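Local coordinates for LbaCas13a H328A (C2c2) (Lachnospiraceae bacterium NK4A179, PDB 5WLH), which binds pre-crRNA as an RNA-guided CRISPR-Cas13a nuclease and, once guided to target RNA, probably cleaves RNA, at residues A[988-1002]-A[1006-1018]. Sequence-based numbering, arbitrary orientation.
Sequences DEVYAEYISSYLDFE and GNYKDSLNRFCNS
Glu989 grips the start of helix 1008-1017 with both carboxylate oxygens. OE1 accepts from Tyr1008 N at 3.0 Å through its syn lone pair, and the bond is nearly straight. OE2 takes Lys1009 N at 3.0 Å, also on the syn side but tilted out of the carboxylate plane. The Glu989 chain bends at chi2, which turns the carboxylate back to these two amides. The tightly packed part lies deeper, where the loop after helix 988-995 packs against helix 1008-1017. Phe1001 gives its ring face to Leu1012 and its CA and CB to the Phe1015 ring. Leu1012 CB stands over the Phe1001 ring, 3.9 Å from its centroid. The backbone CA of Phe1001 in turn lies over the face of Phe1015, 3.6 Å from that centroid. Leu999 and Ile995 extend this core against the Leu1012 methyls, and Tyr1030 of strand 1030-1031 also touches Leu1012. Tyr1008 meets Phe1001 CZ at its edge, while Glu993 CB covers one face of the Tyr1008 ring.

The outer side is looser. Asp988 OD2 and Lys1009 NZ form only a long salt bridge, 3.8 Å; the stronger partner of OD2 is ND1 of His1034, a hydrogen bond. Exposed Glu1002 sets its carboxylate nearly perpendicular to the Phe1015 ring, at its edge, and forms a salt bridge with Arg1062. The two helices cross at 61°, and the loop between them fills the angle at the protein's periphery. The chemistry implies an apolar core closed at one end by a carboxylate that satisfies two helix-start amides and would probably be stabilised by the helix dipole.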
ATOM      1  N   ASP A 988      12.315  42.595  -0.907  1.00 58.96           N
ATOM      2  CA  ASP A 988      13.340  41.899  -0.139  1.00 57.03           C
ATOM      3  C   ASP A 988      13.039  41.891   1.351  1.00 56.88           C
ATOM      4  O   ASP A 988      13.536  41.012   2.064  1.00 58.79           O
ATOM      5  CB  ASP A 988      14.706  42.539  -0.380  1.00 59.07           C
ATOM      6  CG  ASP A 988      15.173  42.395  -1.811  1.00 64.06           C
ATOM      7  OD1 ASP A 988      14.554  41.620  -2.570  1.00 66.92           O
ATOM      8  OD2 ASP A 988      16.163  43.066  -2.174  1.00 66.17           O
ATOM      9  N   GLU A 989      12.227  42.831   1.837  1.00 55.82           N
ATOM     10  CA  GLU A 989      11.960  42.907   3.270  1.00 55.19           C
ATOM     11  C   GLU A 989      11.007  41.808   3.730  1.00 53.58           C
ATOM     12  O   GLU A 989      11.262  41.149   4.743  1.00 53.89           O
ATOM     13  CB  GLU A 989      11.405  44.285   3.639  1.00 54.41           C
ATOM     14  CG  GLU A 989      10.859  44.365   5.063  1.00 51.76           C
ATOM     15  CD  GLU A 989      11.945  44.259   6.127  1.00 55.96           C
ATOM     16  OE1 GLU A 989      11.599  44.102   7.316  1.00 59.21           O
ATOM     17  OE2 GLU A 989      13.142  44.339   5.782  1.00 55.17           O
ATOM     18  N   VAL A 990       9.893  41.608   3.019  1.00 51.76           N
ATOM     19  CA  VAL A 990       8.988  40.522   3.389  1.00 50.43           C
ATOM     20  C   VAL A 990       9.655  39.173   3.154  1.00 45.41           C
ATOM     21  O   VAL A 990       9.441  38.221   3.913  1.00 52.66           O
ATOM     22  CB  VAL A 990       7.648  40.628   2.636  1.00 53.35           C
ATOM     23  CG1 VAL A 990       6.732  41.632   3.311  1.00 55.20           C
ATOM     24  CG2 VAL A 990       7.877  40.994   1.183  1.00 54.38           C
ATOM     25  N   TYR A 991      10.473  39.068   2.105  1.00 41.38           N
ATOM     26  CA  TYR A 991      11.222  37.836   1.879  1.00 40.85           C
ATOM     27  C   TYR A 991      12.154  37.547   3.049  1.00 43.54           C
ATOM     28  O   TYR A 991      12.166  36.435   3.587  1.00 41.27           O
ATOM     29  CB  TYR A 991      12.013  37.927   0.574  1.00 41.48           C
ATOM     30  CG  TYR A 991      12.849  36.697   0.275  1.00 42.97           C
ATOM     31  CD1 TYR A 991      12.380  35.423   0.575  1.00 40.97           C
ATOM     32  CD2 TYR A 991      14.097  36.809  -0.310  1.00 43.27           C
ATOM     33  CE1 TYR A 991      13.135  34.302   0.306  1.00 39.75           C
ATOM     34  CE2 TYR A 991      14.861  35.693  -0.582  1.00 44.43           C
ATOM     35  CZ  TYR A 991      14.376  34.439  -0.271  1.00 42.81           C
ATOM     36  OH  TYR A 991      15.136  33.326  -0.536  1.00 40.36           O
ATOM     37  N   ALA A 992      12.936  38.548   3.465  1.00 48.27           N
ATOM     38  CA  ALA A 992      13.852  38.352   4.584  1.00 44.78           C
ATOM     39  C   ALA A 992      13.101  37.986   5.856  1.00 42.30           C
ATOM     40  O   ALA A 992      13.571  37.166   6.653  1.00 45.48           O
ATOM     41  CB  ALA A 992      14.687  39.614   4.800  1.00 48.27           C
ATOM     42  N   GLU A 993      11.928  38.585   6.066  1.00 45.24           N
ATOM     43  CA  GLU A 993      11.118  38.225   7.227  1.00 47.58           C
ATOM     44  C   GLU A 993      10.609  36.793   7.128  1.00 47.22           C
ATOM     45  O   GLU A 993      10.487  36.102   8.147  1.00 44.23           O
ATOM     46  CB  GLU A 993       9.946  39.197   7.372  1.00 51.93           C
ATOM     47  CG  GLU A 993       9.044  38.906   8.562  1.00 58.58           C
ATOM     48  CD  GLU A 993       8.060  40.026   8.833  1.00 66.09           C
ATOM     49  OE1 GLU A 993       7.492  40.064   9.947  1.00 67.25           O
ATOM     50  OE2 GLU A 993       7.854  40.868   7.930  1.00 69.61           O
ATOM     51  N   TYR A 994      10.301  36.333   5.915  1.00 45.74           N
ATOM     52  CA  TYR A 994       9.889  34.945   5.743  1.00 44.88           C
ATOM     53  C   TYR A 994      11.038  33.987   6.050  1.00 42.54           C
ATOM     54  O   TYR A 994      10.842  32.970   6.727  1.00 46.10           O
ATOM     55  CB  TYR A 994       9.365  34.732   4.325  1.00 45.85           C
ATOM     56  CG  TYR A 994       8.616  33.437   4.163  1.00 47.00           C
ATOM     57  CD1 TYR A 994       7.286  33.330   4.542  1.00 47.19           C
ATOM     58  CD2 TYR A 994       9.248  32.310   3.656  1.00 50.69           C
ATOM     59  CE1 TYR A 994       6.599  32.144   4.408  1.00 47.01           C
ATOM     60  CE2 TYR A 994       8.575  31.120   3.517  1.00 49.46           C
ATOM     61  CZ  TYR A 994       7.252  31.041   3.896  1.00 50.81           C
ATOM     62  OH  TYR A 994       6.583  29.850   3.757  1.00 53.67           O
ATOM     63  N   ILE A 995      12.244  34.304   5.571  1.00 41.18           N
ATOM     64  CA  ILE A 995      13.421  33.484   5.857  1.00 39.59           C
ATOM     65  C   ILE A 995      13.635  33.337   7.357  1.00 43.17           C
ATOM     66  O   ILE A 995      14.082  32.285   7.832  1.00 42.25           O
ATOM     67  CB  ILE A 995      14.659  34.092   5.167  1.00 39.82           C
ATOM     68  CG1 ILE A 995      14.452  34.145   3.656  1.00 38.75           C
ATOM     69  CG2 ILE A 995      15.915  33.327   5.532  1.00 40.16           C
ATOM     70  CD1 ILE A 995      15.323  35.162   2.954  1.00 41.46           C
ATOM     71  N   SER A 996      13.303  34.377   8.129  1.00 45.12           N
ATOM     72  CA  SER A 996      13.477  34.354   9.576  1.00 45.36           C
ATOM     73  C   SER A 996      12.612  33.310  10.266  1.00 44.76           C
ATOM     74  O   SER A 996      12.852  33.016  11.439  1.00 44.19           O
ATOM     75  CB  SER A 996      13.185  35.742  10.164  1.00 47.74           C
ATOM     76  OG  SER A 996      11.809  36.080  10.066  1.00 49.88           O
ATOM     77  N   SER A 997      11.617  32.743   9.580  1.00 45.13           N
ATOM     78  CA  SER A 997      10.875  31.636  10.172  1.00 43.72           C
ATOM     79  C   SER A 997      11.747  30.398  10.318  1.00 37.04           C
ATOM     80  O   SER A 997      11.495  29.565  11.193  1.00 38.91           O
ATOM     81  CB  SER A 997       9.649  31.300   9.325  1.00 49.31           C
ATOM     82  OG  SER A 997       9.073  32.457   8.754  1.00 57.28           O
ATOM     83  N   TYR A 998      12.767  30.255   9.473  1.00 37.53           N
ATOM     84  CA  TYR A 998      13.586  29.052   9.431  1.00 39.30           C
ATOM     85  C   TYR A 998      15.052  29.301   9.729  1.00 39.45           C
ATOM     86  O   TYR A 998      15.804  28.332   9.904  1.00 37.30           O
ATOM     87  CB  TYR A 998      13.459  28.383   8.056  1.00 37.76           C
ATOM     88  CG  TYR A 998      12.014  28.131   7.686  1.00 39.96           C
ATOM     89  CD1 TYR A 998      11.218  27.305   8.473  1.00 40.93           C
ATOM     90  CD2 TYR A 998      11.439  28.733   6.571  1.00 43.68           C
ATOM     91  CE1 TYR A 998       9.897  27.076   8.155  1.00 38.81           C
ATOM     92  CE2 TYR A 998      10.109  28.501   6.240  1.00 42.46           C
ATOM     93  CZ  TYR A 998       9.347  27.669   7.040  1.00 44.01           C
ATOM     94  OH  TYR A 998       8.022  27.428   6.733  1.00 42.95           O
ATOM     95  N   LEU A 999      15.475  30.560   9.796  1.00 41.51           N
ATOM     96  CA  LEU A 999      16.866  30.919  10.026  1.00 40.10           C
ATOM     97  C   LEU A 999      16.922  32.020  11.071  1.00 41.98           C
ATOM     98  O   LEU A 999      16.256  33.051  10.928  1.00 42.04           O
ATOM     99  CB  LEU A 999      17.536  31.391   8.731  1.00 38.42           C
ATOM    100  CG  LEU A 999      18.923  32.017   8.853  1.00 37.48           C
ATOM    101  CD1 LEU A 999      19.953  30.965   9.277  1.00 32.96           C
ATOM    102  CD2 LEU A 999      19.307  32.655   7.543  1.00 39.38           C
ATOM    103  N   ASP A1000      17.711  31.797  12.117  1.00 42.61           N
ATOM    104  CA  ASP A1000      17.974  32.824  13.121  1.00 44.66           C
ATOM    105  C   ASP A1000      19.202  33.610  12.670  1.00 46.88           C
ATOM    106  O   ASP A1000      20.337  33.345  13.074  1.00 47.28           O
ATOM    107  CB  ASP A1000      18.169  32.187  14.491  1.00 43.92           C
ATOM    108  CG  ASP A1000      18.313  33.209  15.598  1.00 45.86           C
ATOM    109  OD1 ASP A1000      18.329  34.425  15.307  1.00 49.06           O
ATOM    110  OD2 ASP A1000      18.406  32.788  16.767  1.00 44.47           O
ATOM    111  N   PHE A1001      18.970  34.585  11.784  1.00 48.66           N
ATOM    112  CA  PHE A1001      20.037  35.481  11.361  1.00 47.32           C
ATOM    113  C   PHE A1001      20.179  36.686  12.285  1.00 47.18           C
ATOM    114  O   PHE A1001      20.579  37.768  11.835  1.00 46.87           O
ATOM    115  CB  PHE A1001      19.841  35.918   9.905  1.00 52.80           C
ATOM    116  CG  PHE A1001      18.491  36.498   9.600  1.00 56.69           C
ATOM    117  CD1 PHE A1001      18.193  37.812   9.922  1.00 57.37           C
ATOM    118  CD2 PHE A1001      17.538  35.746   8.940  1.00 59.97           C
ATOM    119  CE1 PHE A1001      16.959  38.354   9.622  1.00 60.47           C
ATOM    120  CE2 PHE A1001      16.301  36.283   8.635  1.00 62.22           C
ATOM    121  CZ  PHE A1001      16.012  37.589   8.976  1.00 62.64           C
ATOM    122  N   GLU A1002      19.844  36.512  13.567  1.00 46.86           N
ATOM    123  CA  GLU A1002      20.085  37.490  14.627  1.00 53.42           C
ATOM    124  C   GLU A1002      19.349  38.804  14.348  1.00 56.54           C
ATOM    125  O   GLU A1002      19.939  39.880  14.250  1.00 56.36           O
ATOM    126  CB  GLU A1002      21.593  37.699  14.829  1.00 51.28           C
ATOM    127  CG  GLU A1002      22.300  36.459  15.413  1.00 48.67           C
ATOM    128  CD  GLU A1002      23.812  36.476  15.230  1.00 53.12           C
ATOM    129  OE1 GLU A1002      24.357  37.509  14.783  1.00 54.70           O
ATOM    130  OE2 GLU A1002      24.461  35.451  15.535  1.00 52.00           O
ATOM    131  N   GLY A1006      14.909  45.697  13.812  1.00 73.16           N
ATOM    132  CA  GLY A1006      14.772  46.705  12.770  1.00 72.58           C
ATOM    133  C   GLY A1006      14.278  46.124  11.458  1.00 71.84           C
ATOM    134  O   GLY A1006      13.300  45.378  11.443  1.00 72.48           O
ATOM    135  N   ASN A1007      14.937  46.464  10.354  1.00 69.85           N
ATOM    136  CA  ASN A1007      14.594  45.921   9.056  1.00 68.74           C
ATOM    137  C   ASN A1007      15.183  44.521   8.926  1.00 63.41           C
ATOM    138  O   ASN A1007      16.329  44.276   9.325  1.00 61.08           O
ATOM    139  CB  ASN A1007      15.105  46.822   7.952  1.00 73.77           C
ATOM    140  CG  ASN A1007      14.133  47.948   7.651  1.00 78.21           C
ATOM    141  OD1 ASN A1007      14.225  48.594   6.601  1.00 79.89           O
ATOM    142  ND2 ASN A1007      13.194  48.187   8.558  1.00 78.78           N
ATOM    143  N   TYR A1008      14.388  43.589   8.380  1.00 59.99           N
ATOM    144  CA  TYR A1008      14.875  42.221   8.208  1.00 52.16           C
ATOM    145  C   TYR A1008      15.950  42.137   7.135  1.00 48.46           C
ATOM    146  O   TYR A1008      16.927  41.395   7.290  1.00 49.21           O
ATOM    147  CB  TYR A1008      13.706  41.310   7.871  1.00 50.60           C
ATOM    148  CG  TYR A1008      12.785  41.020   9.036  1.00 49.64           C
ATOM    149  CD1 TYR A1008      13.072  39.986   9.914  1.00 47.74           C
ATOM    150  CD2 TYR A1008      11.618  41.758   9.248  1.00 47.99           C
ATOM    151  CE1 TYR A1008      12.242  39.697  10.975  1.00 46.10           C
ATOM    152  CE2 TYR A1008      10.778  41.472  10.311  1.00 47.53           C
ATOM    153  CZ  TYR A1008      11.094  40.444  11.170  1.00 49.16           C
ATOM    154  OH  TYR A1008      10.242  40.175  12.217  1.00 52.59           O
ATOM    155  N   LYS A1009      15.781  42.876   6.036  1.00 50.34           N
ATOM    156  CA  LYS A1009      16.739  42.806   4.934  1.00 54.26           C
ATOM    157  C   LYS A1009      18.148  43.156   5.397  1.00 57.98           C
ATOM    158  O   LYS A1009      19.125  42.526   4.974  1.00 57.19           O
ATOM    159  CB  LYS A1009      16.298  43.736   3.801  1.00 57.85           C
ATOM    160  CG  LYS A1009      17.261  43.817   2.626  1.00 61.75           C
ATOM    161  CD  LYS A1009      16.851  44.923   1.662  1.00 65.90           C
ATOM    162  CE  LYS A1009      17.824  45.045   0.502  1.00 67.90           C
ATOM    163  NZ  LYS A1009      17.462  46.166  -0.404  1.00 69.24           N
ATOM    164  N   ASP A1010      18.273  44.155   6.273  1.00 62.04           N
ATOM    165  CA  ASP A1010      19.590  44.551   6.766  1.00 63.23           C
ATOM    166  C   ASP A1010      20.104  43.583   7.822  1.00 60.47           C
ATOM    167  O   ASP A1010      21.295  43.249   7.838  1.00 62.93           O
ATOM    168  CB  ASP A1010      19.536  45.970   7.327  1.00 64.06           C
ATOM    169  CG  ASP A1010      19.343  47.008   6.249  1.00 64.49           C
ATOM    170  OD1 ASP A1010      19.910  46.826   5.150  1.00 64.22           O
ATOM    171  OD2 ASP A1010      18.618  47.996   6.499  1.00 64.65           O
ATOM    172  N   SER A1011      19.220  43.128   8.712  1.00 57.10           N
ATOM    173  CA  SER A1011      19.623  42.160   9.723  1.00 57.28           C
ATOM    174  C   SER A1011      20.146  40.877   9.089  1.00 58.91           C
ATOM    175  O   SER A1011      21.073  40.252   9.622  1.00 61.08           O
ATOM    176  CB  SER A1011      18.446  41.868  10.650  1.00 58.19           C
ATOM    177  OG  SER A1011      18.894  41.517  11.943  1.00 59.02           O
ATOM    178  N   LEU A1012      19.581  40.476   7.946  1.00 56.66           N
ATOM    179  CA  LEU A1012      20.075  39.302   7.235  1.00 55.60           C
ATOM    180  C   LEU A1012      21.365  39.612   6.487  1.00 55.32           C
ATOM    181  O   LEU A1012      22.270  38.774   6.428  1.00 53.68           O
ATOM    182  CB  LEU A1012      19.003  38.778   6.272  1.00 55.06           C
ATOM    183  CG  LEU A1012      19.391  37.644   5.314  1.00 56.37           C
ATOM    184  CD1 LEU A1012      19.913  36.429   6.076  1.00 55.35           C
ATOM    185  CD2 LEU A1012      18.220  37.259   4.409  1.00 54.84           C
ATOM    186  N   ASN A1013      21.465  40.813   5.909  1.00 55.78           N
ATOM    187  CA  ASN A1013      22.695  41.200   5.226  1.00 56.16           C
ATOM    188  C   ASN A1013      23.851  41.320   6.214  1.00 52.44           C
ATOM    189  O   ASN A1013      24.977  40.911   5.910  1.00 49.17           O
ATOM    190  CB  ASN A1013      22.481  42.511   4.469  1.00 57.26           C
ATOM    191  CG  ASN A1013      23.712  42.948   3.695  1.00 57.06           C
ATOM    192  OD1 ASN A1013      24.157  42.271   2.765  1.00 56.46           O
ATOM    193  ND2 ASN A1013      24.269  44.090   4.077  1.00 58.93           N
ATOM    194  N   ARG A1014      23.588  41.876   7.399  1.00 58.01           N
ATOM    195  CA  ARG A1014      24.606  41.926   8.446  1.00 61.58           C
ATOM    196  C   ARG A1014      25.069  40.527   8.825  1.00 58.52           C
ATOM    197  O   ARG A1014      26.268  40.285   9.019  1.00 54.67           O
ATOM    198  CB  ARG A1014      24.052  42.648   9.676  1.00 66.10           C
ATOM    199  CG  ARG A1014      24.807  43.904  10.075  1.00 70.85           C
ATOM    200  CD  ARG A1014      24.167  44.568  11.290  1.00 74.36           C
ATOM    201  NE  ARG A1014      22.825  45.078  11.015  1.00 77.49           N
ATOM    202  CZ  ARG A1014      21.716  44.628  11.599  1.00 79.43           C
ATOM    203  NH1 ARG A1014      21.781  43.650  12.495  1.00 80.24           N
ATOM    204  NH2 ARG A1014      20.539  45.154  11.286  1.00 79.34           N
ATOM    205  N   PHE A1015      24.126  39.590   8.926  1.00 56.50           N
ATOM    206  CA  PHE A1015      24.446  38.235   9.359  1.00 53.02           C
ATOM    207  C   PHE A1015      25.315  37.512   8.338  1.00 51.43           C
ATOM    208  O   PHE A1015      26.250  36.793   8.710  1.00 51.41           O
ATOM    209  CB  PHE A1015      23.145  37.475   9.612  1.00 54.00           C
ATOM    210  CG  PHE A1015      23.334  36.093  10.153  1.00 52.03           C
ATOM    211  CD1 PHE A1015      23.570  35.892  11.501  1.00 48.52           C
ATOM    212  CD2 PHE A1015      23.239  34.990   9.317  1.00 49.48           C
ATOM    213  CE1 PHE A1015      23.724  34.619  12.006  1.00 48.38           C
ATOM    214  CE2 PHE A1015      23.392  33.717   9.817  1.00 48.29           C
ATOM    215  CZ  PHE A1015      23.636  33.527  11.163  1.00 44.68           C
ATOM    216  N   CYS A1016      25.032  37.692   7.044  1.00 49.57           N
ATOM    217  CA  CYS A1016      25.826  37.016   6.024  1.00 49.56           C
ATOM    218  C   CYS A1016      27.195  37.657   5.856  1.00 49.01           C
ATOM    219  O   CYS A1016      28.139  36.991   5.417  1.00 48.08           O
ATOM    220  CB  CYS A1016      25.085  37.015   4.686  1.00 51.93           C
ATOM    221  SG  CYS A1016      23.460  36.227   4.748  1.00 49.84           S
ATOM    222  N   ASN A1017      27.319  38.941   6.169  1.00 53.15           N
ATOM    223  CA  ASN A1017      28.600  39.629   6.091  1.00 59.51           C
ATOM    224  C   ASN A1017      29.403  39.523   7.381  1.00 56.88           C
ATOM    225  O   ASN A1017      30.535  40.013   7.433  1.00 56.25           O
ATOM    226  CB  ASN A1017      28.386  41.099   5.727  1.00 66.27           C
ATOM    227  CG  ASN A1017      28.108  41.289   4.252  1.00 74.26           C
ATOM    228  OD1 ASN A1017      28.998  41.124   3.415  1.00 76.78           O
ATOM    229  ND2 ASN A1017      26.865  41.624   3.922  1.00 76.68           N
ATOM    230  N   SER A1018      28.848  38.891   8.408  1.00 53.57           N
ATOM    231  CA  SER A1018      29.567  38.658   9.648  1.00 52.06           C
ATOM    232  C   SER A1018      30.488  37.448   9.520  1.00 55.16           C
ATOM    233  O   SER A1018      30.265  36.551   8.701  1.00 53.63           O
ATOM    234  CB  SER A1018      28.581  38.444  10.791  1.00 52.01           C
ATOM    235  OG  SER A1018      28.103  37.111  10.774  1.00 48.54           O
TER